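Local coordinates for 450aa long hypothetical fmu protein (Pyrococcus horikoshii, PDB 2YXL), which probably binds RNA and methylates carbon 5 of cytosines, using S-adenosyl-L-methionine as methyl donor, at residues Ile28-Gln32 with Lys348-Leu352; Tyr58-Lys62 with Val180-His184; Lys195-Val201 with Glu238-Ile242. All coordinates share one frame; numbering follows the deposited sequence.

Contact 1. Residues Ile28-Gln32 with Lys348-Leu352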
# COMPACT_ATOMS: atom_id res chain seq x y z
N ILE A 28 0.12 4.70 -11.90
CA ILE A 28 1.24 4.79 -10.96
C ILE A 28 0.84 4.22 -9.60
O ILE A 28 -0.09 4.71 -8.96
CB ILE A 28 1.79 6.24 -10.83
CG1 ILE A 28 2.32 6.73 -12.18
CG2 ILE A 28 2.88 6.31 -9.76
CD1 ILE A 28 2.59 8.22 -12.26
N LYS A 29 1.54 3.16 -9.19
CA LYS A 29 1.27 2.49 -7.92
C LYS A 29 2.53 2.49 -7.05
O LYS A 29 3.63 2.28 -7.56
CB LYS A 29 0.78 1.05 -8.15
CG LYS A 29 -0.56 0.93 -8.89
CD LYS A 29 -1.72 1.58 -8.13
CE LYS A 29 -3.05 1.29 -8.82
NZ LYS A 29 -4.17 2.12 -8.29
N PRO A 30 2.37 2.73 -5.73
CA PRO A 30 1.12 3.07 -5.05
C PRO A 30 0.64 4.47 -5.41
O PRO A 30 1.46 5.34 -5.75
CB PRO A 30 1.49 2.98 -3.57
CG PRO A 30 2.95 3.24 -3.52
CD PRO A 30 3.51 2.66 -4.79
N SER A 31 -0.67 4.69 -5.35
CA SER A 31 -1.32 5.91 -5.85
C SER A 31 -0.88 7.22 -5.16
O SER A 31 -1.14 8.30 -5.68
CB SER A 31 -2.84 5.76 -5.81
OG SER A 31 -3.30 5.54 -4.48
N GLN A 32 -0.24 7.10 -4.00
CA GLN A 32 0.32 8.25 -3.29
C GLN A 32 1.32 9.02 -4.15
O GLN A 32 1.32 10.26 -4.15
CB GLN A 32 1.00 7.80 -1.99
CG GLN A 32 0.05 7.51 -0.83
CD GLN A 32 -0.46 6.07 -0.78
OE1 GLN A 32 -1.20 5.70 0.14
NE2 GLN A 32 -0.07 5.25 -1.76
N LYS A 348 -4.81 1.58 3.55
CA LYS A 348 -3.76 2.47 3.07
C LYS A 348 -3.91 2.78 1.58
O LYS A 348 -3.77 3.94 1.17
CB LYS A 348 -2.39 1.84 3.37
CG LYS A 348 -1.19 2.70 3.01
CD LYS A 348 0.10 1.89 3.05
CE LYS A 348 1.31 2.75 2.73
NZ LYS A 348 2.58 2.06 3.12
N ASN A 349 -4.17 1.75 0.78
CA ASN A 349 -4.46 1.93 -0.65
C ASN A 349 -5.86 1.43 -0.95
O ASN A 349 -6.04 0.30 -1.42
CB ASN A 349 -3.44 1.18 -1.52
CG ASN A 349 -2.01 1.54 -1.21
OD1 ASN A 349 -1.56 2.65 -1.48
ND2 ASN A 349 -1.28 0.59 -0.65
N PRO A 350 -6.87 2.27 -0.68
CA PRO A 350 -8.26 1.82 -0.66
C PRO A 350 -8.76 1.22 -1.97
O PRO A 350 -9.60 0.31 -1.95
CB PRO A 350 -9.04 3.09 -0.30
CG PRO A 350 -8.03 3.97 0.36
CD PRO A 350 -6.77 3.71 -0.38
N GLU A 351 -8.25 1.71 -3.10
CA GLU A 351 -8.73 1.25 -4.41
C GLU A 351 -8.44 -0.22 -4.71
O GLU A 351 -9.10 -0.82 -5.56
CB GLU A 351 -8.20 2.15 -5.54
CG GLU A 351 -6.72 1.97 -5.90
CD GLU A 351 -5.78 2.81 -5.06
OE1 GLU A 351 -6.10 3.14 -3.90
OE2 GLU A 351 -4.69 3.14 -5.57
N LEU A 352 -7.47 -0.81 -4.00
CA LEU A 352 -7.10 -2.21 -4.19
C LEU A 352 -8.26 -3.18 -3.97
O LEU A 352 -8.33 -4.22 -4.63
CB LEU A 352 -5.90 -2.59 -3.32
CG LEU A 352 -4.53 -2.05 -3.74
CD1 LEU A 352 -3.43 -2.59 -2.85
CD2 LEU A 352 -4.22 -2.37 -5.20
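Glu351 OE2 takes two donors from the loop 28-32. Lys29 NZ, at 3.0 Å from Glu351 OE2, arrives on the anti lone pair and makes a salt bridge, its chain approaching from the direction opposite to the glutamate's. Ser31 OG lies 3.0 Å from Glu351 OE2 on the syn side and gives its proton there, 20° out of the carboxylate plane. Beside this pair a third bond closes the gap: Gln32 NE2 donates to Asn349 OD1 over 3.0 Å, nearly in line with the carbonyl. The asparagine oxygen sits in the plane of the Gln32 amide, whereas the two amide planes stand 80° apart. Pro30 CB packs on the same oxygen, 3.7 Å from Asn349 OD1.

Further out, the backbone sets the donors in place. A cis peptide precedes Pro30, and the type I turn from Asn349 to Leu352 carries Glu351. The Glu351 chain folds back at its second torsion (chi2 -87°), which swings the carboxylate across to Lys29 and Ser31. Lys29 NZ also bonds to Gly25 O, and Gln32 OE1 is probably bonded to Tyr58 OH of helix 47-75, in keeping with the amide orientation that the Asn349 bond supports. Met61 of that helix lies against Glu351.

A glutamine in place of Glu351 would probably leave the Lys29 ammonium without its countercharge, even if an oxygen remained for Ser31. With a lysine and a hydroxyl both pointed at one largely buried oxygen, the carboxylate is likely to stay ionised, so a charge pair joins the N-terminal region to the methyltransferase part.

Contact 2. Residues Tyr58-Lys62 with Val180-His184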
# COMPACT_ATOMS: atom_id res chain seq x y z
N TYR A 58 -8.86 9.93 -1.56
CA TYR A 58 -9.08 8.66 -0.89
C TYR A 58 -10.55 8.24 -0.84
O TYR A 58 -10.85 7.04 -0.78
CB TYR A 58 -8.47 8.65 0.52
CG TYR A 58 -6.96 8.59 0.53
CD1 TYR A 58 -6.21 9.61 1.08
CD2 TYR A 58 -6.29 7.50 -0.04
CE1 TYR A 58 -4.82 9.56 1.08
CE2 TYR A 58 -4.90 7.43 -0.05
CZ TYR A 58 -4.17 8.47 0.52
OH TYR A 58 -2.80 8.42 0.52
N ASP A 59 -11.46 9.21 -0.85
CA ASP A 59 -12.89 8.91 -0.92
C ASP A 59 -13.23 8.25 -2.25
O ASP A 59 -14.03 7.30 -2.29
CB ASP A 59 -13.71 10.19 -0.72
CG ASP A 59 -15.15 9.90 -0.35
OD1 ASP A 59 -15.40 9.19 0.64
OD2 ASP A 59 -16.05 10.41 -1.04
N ILE A 60 -12.63 8.74 -3.34
CA ILE A 60 -12.82 8.16 -4.67
C ILE A 60 -12.21 6.76 -4.74
O ILE A 60 -12.86 5.81 -5.21
CB ILE A 60 -12.25 9.07 -5.80
CG1 ILE A 60 -13.02 10.41 -5.85
CG2 ILE A 60 -12.32 8.36 -7.15
CD1 ILE A 60 -12.32 11.51 -6.63
N MET A 61 -10.97 6.62 -4.28
CA MET A 61 -10.29 5.33 -4.27
C MET A 61 -11.09 4.29 -3.49
O MET A 61 -11.30 3.17 -3.97
CB MET A 61 -8.87 5.45 -3.69
CG MET A 61 -7.90 6.25 -4.56
SD MET A 61 -7.87 5.67 -6.27
CE MET A 61 -6.63 6.73 -7.00
N LYS A 62 -11.56 4.68 -2.31
CA LYS A 62 -12.33 3.81 -1.42
C LYS A 62 -13.65 3.34 -2.03
O LYS A 62 -14.03 2.18 -1.86
CB LYS A 62 -12.56 4.53 -0.09
CG LYS A 62 -13.23 3.73 1.01
CD LYS A 62 -13.02 4.37 2.38
CE LYS A 62 -13.62 5.78 2.48
NZ LYS A 62 -13.30 6.43 3.79
N VAL A 180 -10.55 -0.01 7.96
CA VAL A 180 -10.01 0.30 6.63
C VAL A 180 -10.80 1.40 5.91
O VAL A 180 -10.43 1.82 4.81
CB VAL A 180 -9.82 -0.96 5.72
CG1 VAL A 180 -8.85 -1.95 6.35
CG2 VAL A 180 -11.16 -1.63 5.40
N ASN A 181 -11.87 1.87 6.54
CA ASN A 181 -12.69 2.96 6.00
C ASN A 181 -12.47 4.32 6.66
O ASN A 181 -12.94 5.33 6.14
CB ASN A 181 -14.18 2.60 6.02
CG ASN A 181 -14.55 1.56 4.97
OD1 ASN A 181 -13.78 1.30 4.05
ND2 ASN A 181 -15.72 0.97 5.13
N LYS A 182 -11.76 4.35 7.79
CA LYS A 182 -11.59 5.59 8.56
C LYS A 182 -10.59 6.57 7.96
O LYS A 182 -9.57 6.18 7.39
CB LYS A 182 -11.28 5.31 10.05
CG LYS A 182 -10.10 4.38 10.34
CD LYS A 182 -9.82 4.27 11.85
CE LYS A 182 -9.01 3.01 12.21
NZ LYS A 182 -7.65 2.96 11.60
N ARG A 183 -10.90 7.86 8.11
CA ARG A 183 -10.10 8.98 7.61
C ARG A 183 -10.08 10.12 8.65
O ARG A 183 -11.12 10.74 8.89
CB ARG A 183 -10.70 9.49 6.28
CG ARG A 183 -12.23 9.65 6.29
CD ARG A 183 -12.73 10.60 5.20
NE ARG A 183 -14.17 10.83 5.27
CZ ARG A 183 -14.91 11.35 4.29
NH1 ARG A 183 -16.22 11.53 4.46
NH2 ARG A 183 -14.36 11.69 3.14
N HIS A 184 -8.95 10.42 9.31
CA HIS A 184 -7.63 9.75 9.24
C HIS A 184 -6.67 10.27 8.16
O HIS A 184 -6.95 10.18 6.96
CB HIS A 184 -7.75 8.22 9.24
CG HIS A 184 -6.59 7.52 8.61
ND1 HIS A 184 -6.67 6.94 7.36
CD2 HIS A 184 -5.32 7.33 9.03
CE1 HIS A 184 -5.50 6.40 7.05
NE2 HIS A 184 -4.66 6.63 8.05
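Lys62 spans the gap from helix 47-75 to the last residues of 173-181, where its NZ donates to the backbone carbonyl of Asn181, with Lys62 NZ 2.6 Å from Asn181 O. The amino group comes in off the carbonyl axis, with a C=O...N angle of 141°, and is tilted from the carbonyl plane. The aliphatic part of the lysine runs obliquely past the asparagine, and Lys62 CD comes within 3.6 Å of Asn181 OD1. An extended start, CG trans to the backbone N, followed by a bend at chi3 (61°), brings the amino group round to the carbonyl.

This is the well-packed half. Lys62 is buried, with Leu156 and Pro350 also against its side chain, and the Asn181 amide is tied down at both ends: OD1 takes a bond from Arg353 and ND2 gives one to Tyr155 O. Arg353 also reaches Val180 O, so one arginine grips two consecutive residues there.

Towards solvent the contact slackens. Arg183 stretches out from CG to NE and reaches obliquely past Asp59, but the ion pair is long, Asp59 OD1 to Arg183 NH2 being 3.7 Å. Although the carboxylate and guanidinium planes are only 18° apart, the oxygen stands well out of the guanidinium plane and no N-H points at it. Asp59 has its stronger partner in Lys63, one turn on in its own helix.

The arrangement joins the all-helical N-terminal region to the residues leading into the first strand of the ferredoxin-like sheet, an interdomain seam consistent with the RsmB architecture, in which a helical N-terminal region, probably RNA-binding, precedes the methyltransferase core.

Contact 3. Residues Lys195-Val201 with Glu238-Ile242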
# COMPACT_ATOMS: atom_id res chain seq x y z
N LYS A 195 21.90 6.35 10.79
CA LYS A 195 22.21 7.73 10.39
C LYS A 195 21.58 8.80 11.30
O LYS A 195 21.96 9.96 11.24
CB LYS A 195 21.79 7.94 8.93
CG LYS A 195 22.53 9.06 8.21
CD LYS A 195 22.36 8.97 6.70
CE LYS A 195 23.52 8.23 6.04
NZ LYS A 195 24.72 9.10 5.89
N ALA A 196 20.62 8.39 12.14
CA ALA A 196 19.93 9.31 13.04
C ALA A 196 19.33 8.57 14.24
O ALA A 196 19.20 7.34 14.21
CB ALA A 196 18.83 10.06 12.30
N ASN A 197 18.98 9.31 15.29
CA ASN A 197 18.21 8.73 16.40
C ASN A 197 16.80 9.30 16.49
O ASN A 197 16.53 10.38 15.96
CB ASN A 197 18.96 8.86 17.73
CG ASN A 197 18.75 10.20 18.40
OD1 ASN A 197 19.40 11.19 18.06
ND2 ASN A 197 17.84 10.24 19.36
N VAL A 198 15.91 8.58 17.17
CA VAL A 198 14.47 8.86 17.17
C VAL A 198 14.10 10.27 17.65
O VAL A 198 13.42 11.01 16.93
CB VAL A 198 13.69 7.79 17.98
CG1 VAL A 198 12.19 8.05 17.89
CG2 VAL A 198 14.00 6.40 17.46
N GLU A 199 14.55 10.64 18.85
CA GLU A 199 14.20 11.93 19.45
C GLU A 199 14.63 13.12 18.59
O GLU A 199 13.90 14.10 18.46
CB GLU A 199 14.77 12.06 20.87
CG GLU A 199 14.03 11.24 21.94
CD GLU A 199 12.57 11.65 22.11
OE1 GLU A 199 11.71 10.74 22.22
OE2 GLU A 199 12.27 12.87 22.13
N GLU A 200 15.83 13.01 18.01
CA GLU A 200 16.36 14.02 17.09
C GLU A 200 15.42 14.21 15.90
O GLU A 200 15.15 15.35 15.49
CB GLU A 200 17.76 13.60 16.63
CG GLU A 200 18.35 14.40 15.48
CD GLU A 200 19.29 13.58 14.60
OE1 GLU A 200 20.18 14.17 13.96
OE2 GLU A 200 19.14 12.34 14.56
N VAL A 201 14.93 13.10 15.35
CA VAL A 201 13.97 13.13 14.24
C VAL A 201 12.63 13.72 14.68
O VAL A 201 12.08 14.60 14.00
CB VAL A 201 13.77 11.72 13.62
CG1 VAL A 201 12.59 11.70 12.66
CG2 VAL A 201 15.04 11.27 12.90
N GLU A 238 18.34 13.37 3.58
CA GLU A 238 19.57 12.97 4.26
C GLU A 238 19.54 11.49 4.62
O GLU A 238 20.52 10.94 5.11
CB GLU A 238 19.79 13.83 5.52
CG GLU A 238 20.21 15.26 5.22
CD GLU A 238 20.03 16.20 6.41
OE1 GLU A 238 19.28 15.86 7.34
OE2 GLU A 238 20.65 17.29 6.40
N GLY A 239 18.40 10.84 4.36
CA GLY A 239 18.25 9.40 4.56
C GLY A 239 18.04 9.00 6.01
O GLY A 239 18.45 7.91 6.43
N LYS A 240 17.40 9.88 6.78
CA LYS A 240 17.14 9.64 8.19
C LYS A 240 15.82 8.89 8.40
O LYS A 240 15.64 8.23 9.43
CB LYS A 240 17.13 10.95 8.98
CG LYS A 240 18.47 11.68 9.00
CD LYS A 240 18.41 12.96 9.82
CE LYS A 240 19.76 13.65 9.88
NZ LYS A 240 19.69 14.95 10.59
N ILE A 241 14.91 9.01 7.44
CA ILE A 241 13.58 8.39 7.52
C ILE A 241 13.14 7.72 6.21
O ILE A 241 13.52 8.14 5.12
CB ILE A 241 12.48 9.41 7.95
CG1 ILE A 241 12.37 10.57 6.96
CG2 ILE A 241 12.73 9.91 9.38
CD1 ILE A 241 11.02 11.24 6.94
N ILE A 242 12.33 6.67 6.35
CA ILE A 242 11.76 5.94 5.21
C ILE A 242 10.31 5.55 5.52
O ILE A 242 9.99 5.21 6.66
CB ILE A 242 12.63 4.69 4.84
CG1 ILE A 242 12.10 4.01 3.57
CG2 ILE A 242 12.73 3.71 6.02
CD1 ILE A 242 13.06 3.01 2.94
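Lys195 and Glu238 meet at one end of a ferredoxin-like domain, a four-stranded antiparallel sheet of strand order 2-3-1-4 with helices 198-207 and 234-237 in the connections. Here the loop entering the first helix packs on the link from the second helix to edge strand 241-243. At Glu238 it is the backbone that is met: Lys195 CD, in the middle of its chain, stands nearly end-on to the carbonyl, 3.1 Å from Glu238 O. Gly239 follows with a positive phi of 78°, suited to glycine, and ends helix 234-237 in a Schellman motif.

Lys240 covers the most surface. Its backbone pairs with Asn192, just after strand 186-191, while its straight side chain runs along the methyl of Ala196, Ala196 CB lying 3.7 Å from Lys240 CG. At its tip the ammonium sits between two carboxylates, one from each segment. Glu200 OE1 is 3.5 Å from Lys240 NZ, and Glu238 OE1 is 3.4 Å from the same Lys240 NZ. Both are salt bridges with weak hydrogen bonds, on a face partly open to solvent, and the ammonium probably offsets the repulsion between the acids.

Ile241 begins the strand with a buried side chain. Its CG2 lies 3.7 Å from Val201 CG1, a branch set trans to the backbone N (chi1 169°). Val201 also packs on Val191 and Leu222, and Ile241 on Ile189 and on Ala235 and Phe236 of helix 234-237.

Glu200 does double duty: its other oxygen, OE2, accepts the backbone N-H of Asn197, the N-cap residue, as half of a capping box, with Asn197 N 3.1 Å from Glu200 OE2.

Contacts 1 and 2 are neighbours, their centres 11 Å apart, and share a face of helix 47-75. Pro350 CB packs 3.6 Å from Lys62 CA, and Pro350 CD lies 3.8 Å from Tyr58 CD2. Together they fasten the N-terminal helices beside the predicted catalytic region: the Asn349 side chain is about 8 Å from that of Cys390, the predicted nucleophile, and the Lys348 side chain about 9 Å from bound sinefungin. Val180 in contact 2 is about 11 Å from Cys390, side chain to side chain. Contact 3 stands apart, its centre 26 Å from that of contact 1 and 29 Å from that of contact 2.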